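Local coordinates for SusD-like carbohydrate binding protein BF1063 (Bacteroides fragilis NCTC 9343, PDB 3I4G) that probably binds carbohydrate at the bacterial outer membrane, in the manner of SusD-like glycan-uptake proteins, at residues Gln237-Ser243 / Arg363-Glu368; Arg315-Leu319 / Glu443-Glu447; Asp320-Asn326 / Gly359-Lys364; Lys348-Thr352 / Arg497-Gly501. All blocks are in the same frame, centred on the assembly; numbering follows the deposited sequence. Where two conformers were deposited one is given.

Overall arrangement
All four contacts lie in the SusD-family part of the chain, and the first three touch one another. Contacts 1 and 3 share Arg-363 and Lys-364, while contacts 2 and 3 both use helix 317-322, so one chain of packing runs from helix 433-447 through that helix to the strand pair and the turn beyond it. Contact 2 is buried and ionic; contact 3 is buried and rests on backbone pairing; contact 1 is partly buried, mixing ring packing with water bridges and a carboxylate grip. Contact 4, also buried, has its centre about 25 Å from that of the chain; it is built on packing round an indole, and Leu-349 also touches Gly-359 of contact 3.

Contact 1 (Gln237-Ser243 / Arg363-Glu368); sequences QELFYPS and RKYFEE. With EDO (1,2-ethanediol), chain C.
Phe-240 packs on the turn Arg-363 to Phe-366, and Tyr-241 on Glu-367 just after it, making a partly buried loop-to-loop contact between the connection that precedes strand 251-252 and the one that follows strand 360-362. At the inner end the aliphatic chain of Lys-364 lies over the Phe-240 ring, CD standing 3.7 Å from the ring centroid and only 3° off its normal, while Leu-239 CB covers the opposite face. Lys-364 CE follows the same face, and NZ forms a salt bridge with Glu-451 and also bonds to Ala-449 O and Tyr-236 OH. Phe-240 turns its edge to the face of Tyr-365, with planes at 76°, and Phe-240 O receives a CA-H...O contact from Tyr-365 CA at 3.3 Å.

Farther out, the Tyr-241 ring is sandwiched: Gln-237 O stands over one face, and Glu-367 CA over the other, 3.7 Å from the centroid. Glu-367 extends past this ring with CG anti to its backbone N (chi1 -177°), which brings its carboxylate to Ser-243. There Ser-243 N donates to the syn lone pair of Glu-367 OE1 at 3.0 Å; Ser-243 OG reaches Glu-367 OE2 at 2.6 Å in the conformer described, a second one also being modelled. One water joins Tyr-241 OH, Phe-366 O and Glu-368 OE2. An ethanediol, probably from the crystallisation liquor, accepts from Glu-367 N. Arg-363 to Phe-366 form a type II beta turn, its closing bond from Phe-366 N to Arg-363 O weak, which follows strand 360-362 and presents Lys-364 and Tyr-365 to Phe-240.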
# COMPACT_ATOMS: atom_id res chain seq x y z
N GLN A 237 14.81 6.67 1.11
CA GLN A 237 14.71 5.78 2.29
C GLN A 237 14.05 6.44 3.49
O GLN A 237 13.26 5.81 4.21
CB GLN A 237 16.08 5.25 2.70
CG GLN A 237 16.73 4.33 1.69
CD GLN A 237 18.01 3.78 2.20
OE1 GLN A 237 19.05 4.47 2.14
NE2 GLN A 237 18.00 2.53 2.65
N GLU A 238 14.38 7.71 3.69
CA GLU A 238 13.92 8.45 4.86
C GLU A 238 12.45 8.78 4.84
O GLU A 238 11.90 9.14 5.88
CB GLU A 238 14.78 9.74 5.04
CG GLU A 238 16.15 9.37 5.62
CD GLU A 238 17.12 10.53 5.73
OE1 GLU A 238 16.78 11.65 5.36
OE2 GLU A 238 18.26 10.29 6.21
N LEU A 239 11.79 8.61 3.71
CA LEU A 239 10.33 8.72 3.65
C LEU A 239 9.64 7.69 4.52
O LEU A 239 8.51 7.92 4.92
CB LEU A 239 9.84 8.51 2.22
CG LEU A 239 10.25 9.56 1.20
CD1 LEU A 239 9.91 9.05 -0.20
CD2 LEU A 239 9.59 10.91 1.52
N PHE A 240 10.33 6.59 4.82
CA PHE A 240 9.71 5.43 5.45
C PHE A 240 10.24 5.15 6.81
O PHE A 240 10.01 4.05 7.35
CB PHE A 240 9.88 4.22 4.52
CG PHE A 240 9.53 4.54 3.08
CD1 PHE A 240 8.22 4.60 2.67
CD2 PHE A 240 10.51 4.76 2.14
CE1 PHE A 240 7.89 4.91 1.40
CE2 PHE A 240 10.18 5.06 0.81
CZ PHE A 240 8.86 5.14 0.45
N TYR A 241 10.92 6.12 7.42
CA TYR A 241 11.56 5.95 8.73
C TYR A 241 10.87 6.82 9.78
O TYR A 241 10.45 7.93 9.47
CB TYR A 241 13.03 6.34 8.69
CG TYR A 241 13.96 5.56 7.82
CD1 TYR A 241 13.68 4.28 7.34
CD2 TYR A 241 15.20 6.10 7.55
CE1 TYR A 241 14.62 3.58 6.57
CE2 TYR A 241 16.12 5.43 6.82
CZ TYR A 241 15.83 4.16 6.35
OH TYR A 241 16.81 3.49 5.62
N PRO A 242 10.78 6.34 11.01
CA PRO A 242 10.14 7.15 12.04
C PRO A 242 10.85 8.49 12.34
O PRO A 242 10.16 9.49 12.60
CB PRO A 242 10.13 6.23 13.27
CG PRO A 242 10.95 5.11 13.00
CD PRO A 242 11.09 4.99 11.51
N SER A 243 12.17 8.53 12.25
CA SER A 243 12.91 9.73 12.64
C SER A 243 12.80 10.87 11.64
O SER A 243 13.06 12.02 12.00
CB SER A 243 14.40 9.41 12.85
OG SER A 243 14.62 8.51 13.93
N ARG A 363 13.57 -4.16 2.69
CA ARG A 363 14.41 -3.17 3.39
C ARG A 363 13.59 -1.93 3.77
O ARG A 363 13.84 -1.29 4.80
CB ARG A 363 15.60 -2.75 2.52
CG ARG A 363 16.66 -1.98 3.28
CD ARG A 363 17.76 -1.42 2.43
NE ARG A 363 18.66 -2.41 1.84
CZ ARG A 363 19.75 -2.89 2.43
NH1 ARG A 363 20.04 -2.58 3.69
NH2 ARG A 363 20.54 -3.73 1.79
N LYS A 364 12.63 -1.56 2.93
CA LYS A 364 11.79 -0.38 3.15
C LYS A 364 11.13 -0.47 4.52
O LYS A 364 10.74 -1.55 4.94
CB LYS A 364 10.75 -0.26 2.06
CG LYS A 364 9.94 1.04 2.08
CD LYS A 364 9.08 1.21 0.83
CE LYS A 364 9.89 1.71 -0.40
NZ LYS A 364 9.06 1.89 -1.63
N TYR A 365 11.03 0.70 5.18
CA TYR A 365 10.38 0.94 6.48
C TYR A 365 11.26 0.66 7.70
O TYR A 365 10.83 0.91 8.82
CB TYR A 365 9.07 0.15 6.61
CG TYR A 365 8.01 0.45 5.59
CD1 TYR A 365 7.32 1.66 5.59
CD2 TYR A 365 7.68 -0.48 4.61
CE1 TYR A 365 6.35 1.94 4.63
CE2 TYR A 365 6.74 -0.20 3.65
CZ TYR A 365 6.06 0.99 3.67
OH TYR A 365 5.09 1.23 2.75
N PHE A 366 12.48 0.18 7.48
CA PHE A 366 13.40 -0.16 8.59
C PHE A 366 14.57 0.78 8.68
O PHE A 366 15.44 0.78 7.83
CB PHE A 366 13.85 -1.63 8.47
CG PHE A 366 12.68 -2.61 8.46
CD1 PHE A 366 11.77 -2.65 9.51
CD2 PHE A 366 12.46 -3.43 7.41
CE1 PHE A 366 10.68 -3.49 9.47
CE2 PHE A 366 11.37 -4.27 7.38
CZ PHE A 366 10.48 -4.32 8.40
N GLU A 367 14.54 1.63 9.71
CA GLU A 367 15.59 2.63 9.97
C GLU A 367 16.75 1.90 10.60
O GLU A 367 16.87 1.86 11.84
CB GLU A 367 14.99 3.74 10.84
CG GLU A 367 15.93 4.90 11.14
CD GLU A 367 15.26 5.99 11.98
OE1 GLU A 367 14.07 6.28 11.85
OE2 GLU A 367 15.97 6.60 12.80
N GLU A 368 17.68 1.43 9.78
CA GLU A 368 18.70 0.46 10.18
C GLU A 368 19.73 0.95 11.17
O GLU A 368 20.25 0.15 11.92
CB GLU A 368 19.46 -0.05 8.94
CG GLU A 368 18.57 -0.77 7.95
CD GLU A 368 19.32 -1.07 6.67
OE1 GLU A 368 20.37 -1.71 6.74
OE2 GLU A 368 18.83 -0.67 5.57
C1 EDO C . 10.93 0.17 12.92
O1 EDO C . 9.52 0.28 12.64
C2 EDO C . 11.58 1.34 12.19
O2 EDO C . 12.93 1.01 11.93
O HOH W 1 12.99 2.88 3.80
O HOH W 2 20.26 1.15 3.97
O HOH W 3 8.66 2.72 9.37
O HOH W 4 16.56 0.76 5.41
O HOH W 5 18.99 3.15 7.41

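Contact 2 (Arg315-Leu319 / Glu443-Glu447)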
# COMPACT_ATOMS: atom_id res chain seq x y z
N ARG A 315 22.01 -1.09 -10.86
CA ARG A 315 20.57 -0.99 -10.97
C ARG A 315 20.06 0.27 -10.31
O ARG A 315 20.71 0.85 -9.45
CB ARG A 315 19.86 -2.19 -10.30
CG ARG A 315 20.28 -3.56 -10.84
CD ARG A 315 19.80 -3.83 -12.28
NE ARG A 315 18.35 -4.03 -12.37
CZ ARG A 315 17.70 -5.10 -11.94
NH1 ARG A 315 18.35 -6.10 -11.36
NH2 ARG A 315 16.39 -5.16 -12.05
N ASP A 316 18.84 0.65 -10.70
CA ASP A 316 18.11 1.76 -10.07
C ASP A 316 18.38 1.70 -8.55
O ASP A 316 18.20 0.65 -7.94
CB ASP A 316 16.63 1.57 -10.37
CG ASP A 316 15.76 2.77 -10.01
OD1 ASP A 316 15.88 3.32 -8.90
OD2 ASP A 316 14.88 3.08 -10.83
N PRO A 317 18.80 2.83 -7.94
CA PRO A 317 19.07 2.83 -6.51
C PRO A 317 17.87 2.38 -5.68
O PRO A 317 18.08 1.87 -4.57
CB PRO A 317 19.44 4.30 -6.21
CG PRO A 317 19.96 4.80 -7.48
CD PRO A 317 19.15 4.12 -8.55
N ARG A 318 16.65 2.54 -6.21
CA ARG A 318 15.47 2.12 -5.43
C ARG A 318 15.41 0.62 -5.20
O ARG A 318 14.71 0.20 -4.27
CB ARG A 318 14.18 2.61 -6.11
CG ARG A 318 14.03 4.11 -5.98
CD ARG A 318 12.92 4.66 -6.82
NE ARG A 318 13.28 4.65 -8.24
CZ ARG A 318 12.51 5.12 -9.21
NH1 ARG A 318 11.34 5.68 -8.95
NH2 ARG A 318 12.93 5.04 -10.47
N LEU A 319 16.15 -0.18 -5.99
CA LEU A 319 16.15 -1.62 -5.73
C LEU A 319 16.78 -1.89 -4.38
O LEU A 319 16.13 -2.41 -3.48
CB LEU A 319 16.90 -2.33 -6.85
CG LEU A 319 16.89 -3.85 -6.90
CD1 LEU A 319 17.33 -4.30 -8.31
CD2 LEU A 319 17.76 -4.50 -5.81
N GLU A 443 6.86 3.13 -13.89
CA GLU A 443 7.49 4.00 -12.93
C GLU A 443 6.74 3.94 -11.61
O GLU A 443 7.35 3.95 -10.55
CB GLU A 443 7.57 5.43 -13.46
CG GLU A 443 8.40 6.33 -12.59
CD GLU A 443 9.88 5.94 -12.61
OE1 GLU A 443 10.40 5.41 -13.64
OE2 GLU A 443 10.57 6.19 -11.61
N ARG A 444 5.42 3.92 -11.67
CA ARG A 444 4.62 3.82 -10.51
C ARG A 444 4.94 2.52 -9.75
O ARG A 444 5.05 2.49 -8.52
CB ARG A 444 3.14 3.90 -10.91
CG ARG A 444 2.21 3.89 -9.80
CD ARG A 444 0.76 3.97 -10.37
NE ARG A 444 -0.17 3.90 -9.29
CZ ARG A 444 -0.76 4.92 -8.69
NH1 ARG A 444 -0.56 6.18 -9.08
NH2 ARG A 444 -1.54 4.64 -7.68
N ARG A 445 5.08 1.41 -10.46
CA ARG A 445 5.44 0.13 -9.85
C ARG A 445 6.74 0.24 -9.08
O ARG A 445 6.85 -0.18 -7.92
CB ARG A 445 5.58 -0.96 -10.92
CG ARG A 445 5.85 -2.30 -10.33
CD ARG A 445 6.07 -3.40 -11.31
NE ARG A 445 6.10 -4.70 -10.58
CZ ARG A 445 6.31 -5.89 -11.13
NH1 ARG A 445 6.56 -6.01 -12.42
NH2 ARG A 445 6.31 -6.96 -10.37
N ILE A 446 7.75 0.83 -9.70
CA ILE A 446 9.04 0.95 -9.05
C ILE A 446 9.01 1.92 -7.89
O ILE A 446 9.43 1.62 -6.77
CB ILE A 446 10.11 1.42 -10.08
CG1 ILE A 446 10.30 0.39 -11.20
CG2 ILE A 446 11.45 1.73 -9.39
CD1 ILE A 446 10.56 -1.03 -10.74
N GLU A 447 8.43 3.09 -8.11
CA GLU A 447 8.42 4.11 -7.06
C GLU A 447 7.70 3.68 -5.81
O GLU A 447 8.17 3.94 -4.70
CB GLU A 447 7.81 5.40 -7.61
CG GLU A 447 7.68 6.50 -6.61
CD GLU A 447 8.99 7.05 -6.07
OE1 GLU A 447 10.04 6.82 -6.70
OE2 GLU A 447 8.95 7.70 -5.01
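Arg-318 reaches from the start of helix 317-322 to Glu-443 and Glu-447 on helix 433-447, an ionic contact prepared by Asp-316. Asp-316 is the N-cap: its OD1 accepts the backbone N of Arg-318 at 2.9 Å. The same carboxylate holds the arginine side chain side-on, OD1 taking NE in a nearly straight bond (174°) and OD2 taking NH2. Asp-316 OD2 also lies 4.0 Å from Ile-446 CG2.

Two residues on, the bend of Arg-318 at chi3 (-73°) swings the guanidinium edge toward the two glutamates. NH1 and NH2 both converge on Glu-443 OE2, at 2.8 and 2.9 Å, an end-on grip on a single oxygen lying in the guanidinium plane. NH1 has a second acceptor, Glu-447 OE1, which offers its anti lone pair at 2.8 Å. With the polar edge engaged in this way, one flat face is left to Ile-446, whose CG2 sits 3.5 Å above the guanidinium plane and over its centre.

Glu-443 and Glu-447 are one helical turn apart, and their other oxygens pair with Arg-418 and with Arg-386 and Arg-420. Three carboxylates thus fix the rotation of Arg-318, whose guanidinium, with the other arginines, would be expected to keep these buried acids ionised.

Contact 3 (Asp320-Asn326 / Gly359-Lys364); sequences DYTIYYN and GFMMRK
Tyr-324 and Met-361 form an antiparallel hydrogen-bonded pair, with Tyr-324 N to Met-361 O and Met-361 N to Tyr-324 O both at 2.9 Å. Their side chains lie alongside each other, and Met-361, a selenomethionine, sets CB over the tyrosine ring, 3.5 Å from the centroid and displaced toward the rim. The tyrosine CG sits between backbone N and carbonyl carbon (chi1 63°), which brings the ring back over the neighbouring strand; at the ring's edge lies Met-362 O, and a water links that carbonyl to Tyr-324 OH. Ile-323 and Met-362, a non-hydrogen-bonded pair, occupy the other face of the sheet with Phe-360.

These strands, 323-325 and 360-362, make a two-stranded antiparallel sheet whose segment axes run at 147°, and Ile-323 is where the chain leaves helix 317-322. At that junction Thr-322 O takes two donors from the same face of its carbonyl plane, Arg-363 N at 2.8 Å and Lys-364 N at 3.2 Å.

Outside this shell, Arg-363 NE gives a weak bond to Asp-320 O. A water joins Arg-363 NH2, Ile-323 O and Asp-320 OD1, which also accepts from Tyr-325 OH at 2.6 Å. Val-281 and Pro-283 pack against Met-362 and Ile-323.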
# COMPACT_ATOMS: atom_id res chain seq x y z
N ASP A 320 18.04 -1.48 -4.19
CA ASP A 320 18.67 -1.68 -2.89
C ASP A 320 17.98 -0.89 -1.79
O ASP A 320 18.02 -1.32 -0.63
CB ASP A 320 20.19 -1.33 -2.95
CG ASP A 320 21.04 -2.43 -3.57
OD1 ASP A 320 20.70 -3.62 -3.35
OD2 ASP A 320 22.07 -2.08 -4.23
N TYR A 321 17.33 0.24 -2.09
CA TYR A 321 16.60 0.94 -1.02
C TYR A 321 15.38 0.15 -0.53
O TYR A 321 14.97 0.29 0.60
CB TYR A 321 16.09 2.31 -1.46
CG TYR A 321 17.15 3.32 -1.84
CD1 TYR A 321 18.40 3.30 -1.28
CD2 TYR A 321 16.85 4.38 -2.70
CE1 TYR A 321 19.37 4.26 -1.61
CE2 TYR A 321 17.80 5.33 -3.05
CZ TYR A 321 19.05 5.26 -2.51
OH TYR A 321 20.04 6.20 -2.83
N THR A 322 14.81 -0.66 -1.40
CA THR A 322 13.53 -1.32 -1.13
C THR A 322 13.61 -2.77 -0.70
O THR A 322 12.81 -3.19 0.17
CB THR A 322 12.64 -1.18 -2.36
OG1 THR A 322 12.51 0.23 -2.67
CG2 THR A 322 11.25 -1.75 -2.14
N ILE A 323 14.55 -3.52 -1.26
CA ILE A 323 14.67 -4.95 -0.97
C ILE A 323 16.10 -5.32 -0.69
O ILE A 323 17.03 -4.58 -1.05
CB ILE A 323 14.11 -5.80 -2.17
CG1 ILE A 323 14.96 -5.66 -3.44
CG2 ILE A 323 12.67 -5.42 -2.44
CD1 ILE A 323 14.50 -6.56 -4.62
N TYR A 324 16.30 -6.47 -0.04
CA TYR A 324 17.66 -7.03 0.14
C TYR A 324 17.59 -8.53 -0.16
O TYR A 324 16.51 -9.10 -0.42
CB TYR A 324 18.30 -6.63 1.49
CG TYR A 324 17.63 -7.10 2.75
CD1 TYR A 324 16.62 -6.35 3.32
CD2 TYR A 324 18.08 -8.22 3.43
CE1 TYR A 324 16.05 -6.71 4.51
CE2 TYR A 324 17.49 -8.61 4.62
CZ TYR A 324 16.48 -7.86 5.14
OH TYR A 324 15.89 -8.25 6.32
N TYR A 325 18.77 -9.15 -0.17
CA TYR A 325 18.99 -10.48 -0.75
C TYR A 325 20.28 -11.04 -0.17
O TYR A 325 21.00 -10.34 0.56
CB TYR A 325 19.08 -10.36 -2.28
CG TYR A 325 19.88 -9.14 -2.70
CD1 TYR A 325 21.25 -9.17 -2.69
CD2 TYR A 325 19.25 -7.96 -3.08
CE1 TYR A 325 21.99 -8.05 -2.99
CE2 TYR A 325 20.02 -6.82 -3.41
CZ TYR A 325 21.38 -6.88 -3.37
OH TYR A 325 22.13 -5.75 -3.66
N ASN A 326 20.58 -12.28 -0.48
CA ASN A 326 21.78 -12.94 0.02
C ASN A 326 23.01 -12.12 -0.27
O ASN A 326 23.24 -11.73 -1.41
CB ASN A 326 21.91 -14.33 -0.60
CG ASN A 326 22.98 -15.15 0.05
OD1 ASN A 326 23.10 -15.13 1.28
ND2 ASN A 326 23.73 -15.95 -0.73
N GLY A 359 14.03 -15.67 -1.00
CA GLY A 359 15.43 -15.25 -1.08
C GLY A 359 15.56 -13.74 -1.01
O GLY A 359 16.69 -13.23 -0.92
N PHE A 360 14.45 -13.01 -1.06
CA PHE A 360 14.44 -11.56 -0.89
C PHE A 360 13.77 -11.23 0.44
O PHE A 360 12.95 -12.01 0.98
CB PHE A 360 13.70 -10.86 -2.01
CG PHE A 360 14.32 -11.02 -3.38
CD1 PHE A 360 15.49 -10.35 -3.68
CD2 PHE A 360 13.75 -11.84 -4.35
CE1 PHE A 360 16.06 -10.45 -4.93
CE2 PHE A 360 14.33 -11.94 -5.60
CZ PHE A 360 15.48 -11.28 -5.88
N MSE A 361 14.06 -10.04 0.91
CA MSE A 361 13.43 -9.44 2.06
C MSE A 361 13.15 -7.98 1.78
O MSE A 361 13.73 -7.39 0.87
CB MSE A 361 14.32 -9.59 3.28
CG MSE A 361 14.54 -11.02 3.74
SE MSE A 361 12.85 -11.79 4.49
CE MSE A 361 12.86 -10.93 6.06
N MSE A 362 12.27 -7.38 2.58
CA MSE A 362 11.97 -5.96 2.45
C MSE A 362 12.89 -5.11 3.32
O MSE A 362 12.96 -5.29 4.52
CB MSE A 362 10.50 -5.67 2.84
CG MSE A 362 10.12 -4.20 2.73
SE MSE A 362 8.22 -3.93 3.08
CE MSE A 362 8.30 -4.18 4.91
N ARG A 363 13.57 -4.16 2.69
CA ARG A 363 14.41 -3.17 3.39
C ARG A 363 13.59 -1.93 3.77
O ARG A 363 13.84 -1.29 4.80
CB ARG A 363 15.60 -2.75 2.52
CG ARG A 363 16.66 -1.98 3.28
CD ARG A 363 17.76 -1.42 2.43
NE ARG A 363 18.66 -2.41 1.84
CZ ARG A 363 19.75 -2.89 2.43
NH1 ARG A 363 20.04 -2.58 3.69
NH2 ARG A 363 20.54 -3.73 1.79
N LYS A 364 12.63 -1.56 2.93
CA LYS A 364 11.79 -0.38 3.15
C LYS A 364 11.13 -0.47 4.52
O LYS A 364 10.74 -1.55 4.94
CB LYS A 364 10.75 -0.26 2.06
CG LYS A 364 9.94 1.04 2.08
CD LYS A 364 9.08 1.21 0.83
CE LYS A 364 9.89 1.71 -0.40
NZ LYS A 364 9.06 1.89 -1.63
O HOH W 6 19.77 -4.41 -0.82
O HOH W 7 13.44 -7.15 6.49
O HOH W 8 18.95 -13.92 -2.18

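Contact 4 (Lys348-Thr352 / Arg497-Gly501)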
# COMPACT_ATOMS: atom_id res chain seq x y z
N LYS A 348 18.69 -21.06 5.55
CA LYS A 348 18.36 -21.85 4.37
C LYS A 348 17.07 -21.38 3.71
O LYS A 348 16.08 -21.06 4.38
CB LYS A 348 18.26 -23.32 4.78
CG LYS A 348 18.05 -24.26 3.64
CD LYS A 348 17.95 -25.70 4.17
CE LYS A 348 17.65 -26.70 3.08
NZ LYS A 348 17.35 -28.07 3.62
N LEU A 349 17.10 -21.37 2.37
CA LEU A 349 15.97 -21.12 1.53
C LEU A 349 15.29 -22.43 1.26
O LEU A 349 15.89 -23.29 0.61
CB LEU A 349 16.42 -20.45 0.24
CG LEU A 349 15.30 -20.11 -0.76
CD1 LEU A 349 14.19 -19.29 -0.12
CD2 LEU A 349 15.87 -19.36 -1.95
N ASP A 350 14.08 -22.60 1.81
CA ASP A 350 13.36 -23.88 1.70
C ASP A 350 11.85 -23.58 1.75
O ASP A 350 11.43 -22.43 1.58
CB ASP A 350 13.86 -24.85 2.77
CG ASP A 350 13.58 -24.38 4.20
OD1 ASP A 350 12.59 -23.67 4.43
OD2 ASP A 350 14.38 -24.76 5.10
N TYR A 351 11.05 -24.64 1.94
CA TYR A 351 9.59 -24.52 1.96
C TYR A 351 8.99 -24.66 3.35
O TYR A 351 7.77 -24.76 3.47
CB TYR A 351 9.03 -25.57 0.96
CG TYR A 351 9.51 -25.33 -0.47
CD1 TYR A 351 8.95 -24.31 -1.24
CD2 TYR A 351 10.51 -26.09 -1.04
CE1 TYR A 351 9.39 -24.05 -2.54
CE2 TYR A 351 10.94 -25.85 -2.31
CZ TYR A 351 10.38 -24.82 -3.05
OH TYR A 351 10.80 -24.58 -4.35
N THR A 352 9.84 -24.65 4.40
CA THR A 352 9.38 -24.89 5.77
C THR A 352 9.94 -24.00 6.88
O THR A 352 9.28 -23.82 7.89
CB THR A 352 9.70 -26.33 6.18
OG1 THR A 352 11.11 -26.56 6.11
CG2 THR A 352 8.97 -27.31 5.26
N ARG A 497 16.51 -19.14 -10.75
CA ARG A 497 15.64 -18.53 -9.75
C ARG A 497 14.93 -19.61 -8.94
O ARG A 497 14.53 -20.64 -9.45
CB ARG A 497 14.63 -17.59 -10.40
CG ARG A 497 15.26 -16.42 -11.13
CD ARG A 497 14.25 -15.60 -11.89
NE ARG A 497 13.57 -16.46 -12.85
CZ ARG A 497 12.35 -16.27 -13.31
NH1 ARG A 497 11.68 -15.17 -13.01
NH2 ARG A 497 11.78 -17.18 -14.07
N TRP A 498 14.77 -19.38 -7.65
CA TRP A 498 14.10 -20.32 -6.77
C TRP A 498 12.59 -20.41 -7.10
O TRP A 498 11.95 -19.39 -7.26
CB TRP A 498 14.29 -19.91 -5.29
CG TRP A 498 13.77 -20.86 -4.32
CD1 TRP A 498 12.66 -20.73 -3.53
CD2 TRP A 498 14.33 -22.14 -4.00
NE1 TRP A 498 12.51 -21.84 -2.75
CE2 TRP A 498 13.51 -22.73 -3.02
CE3 TRP A 498 15.44 -22.85 -4.46
CZ2 TRP A 498 13.80 -23.98 -2.44
CZ3 TRP A 498 15.70 -24.10 -3.91
CH2 TRP A 498 14.90 -24.64 -2.91
N TYR A 499 12.02 -21.63 -7.16
CA TYR A 499 10.59 -21.77 -7.37
C TYR A 499 9.87 -21.46 -6.05
O TYR A 499 10.11 -22.12 -5.03
CB TYR A 499 10.19 -23.18 -7.83
CG TYR A 499 8.68 -23.27 -7.98
CD1 TYR A 499 8.05 -22.81 -9.15
CD2 TYR A 499 7.88 -23.75 -6.95
CE1 TYR A 499 6.69 -22.86 -9.27
CE2 TYR A 499 6.50 -23.79 -7.08
CZ TYR A 499 5.93 -23.35 -8.24
OH TYR A 499 4.55 -23.40 -8.41
N VAL A 500 8.98 -20.47 -6.09
CA VAL A 500 8.26 -20.06 -4.89
C VAL A 500 6.85 -20.64 -4.81
O VAL A 500 6.47 -21.20 -3.78
CB VAL A 500 8.21 -18.53 -4.81
CG1 VAL A 500 7.48 -18.06 -3.58
CG2 VAL A 500 9.64 -18.00 -4.73
N GLY A 501 6.06 -20.48 -5.87
CA GLY A 501 4.68 -20.93 -5.83
C GLY A 501 3.98 -20.45 -7.09
O GLY A 501 4.64 -20.14 -8.09
O HOH W 9 10.38 -21.28 -0.84
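Strand 497-502, one half of a two-stranded antiparallel sheet with 471-476, carries Trp-498, and the loop 348-352 clasps this indole from both faces. On one side Leu-349 lays its branched end over the five-membered ring: CG is 3.7 Å from the centroid and 3° off the normal, and CD2 comes to 3.5 Å from Trp-498 CG. On the opposite side stands Tyr-351, its OH 3.3 Å above the indole plane toward the rim. The two aromatic planes are 25° apart and strongly offset, with little overlap of the rings, and the closest atoms are Tyr-351 CE2 and Trp-498 CZ2 at 3.4 Å. Trp-498 CG is anti to the backbone N (chi1 -174°), which directs the indole between the two loop residues.

Tyr-351 OH donates to Tyr-499 O at 2.6 Å, and a water in the indole plane accepts from Trp-498 NE1 and donates to Asp-350 O. Asp-350 OD1 holds Thr-352 N in an Asx turn; OD2 bonds to Ser-353.

Beyond the clasp lies a classic bulge at Val-500 and Gly-501, opposite Ile-472 of strand 471-476. Tyr-483 and Thr-486 of helix 483-486 touch Trp-498, and Lys-488, just after that helix, gives its backbone N to Tyr-351 OH and makes a cation-pi contact with the ring.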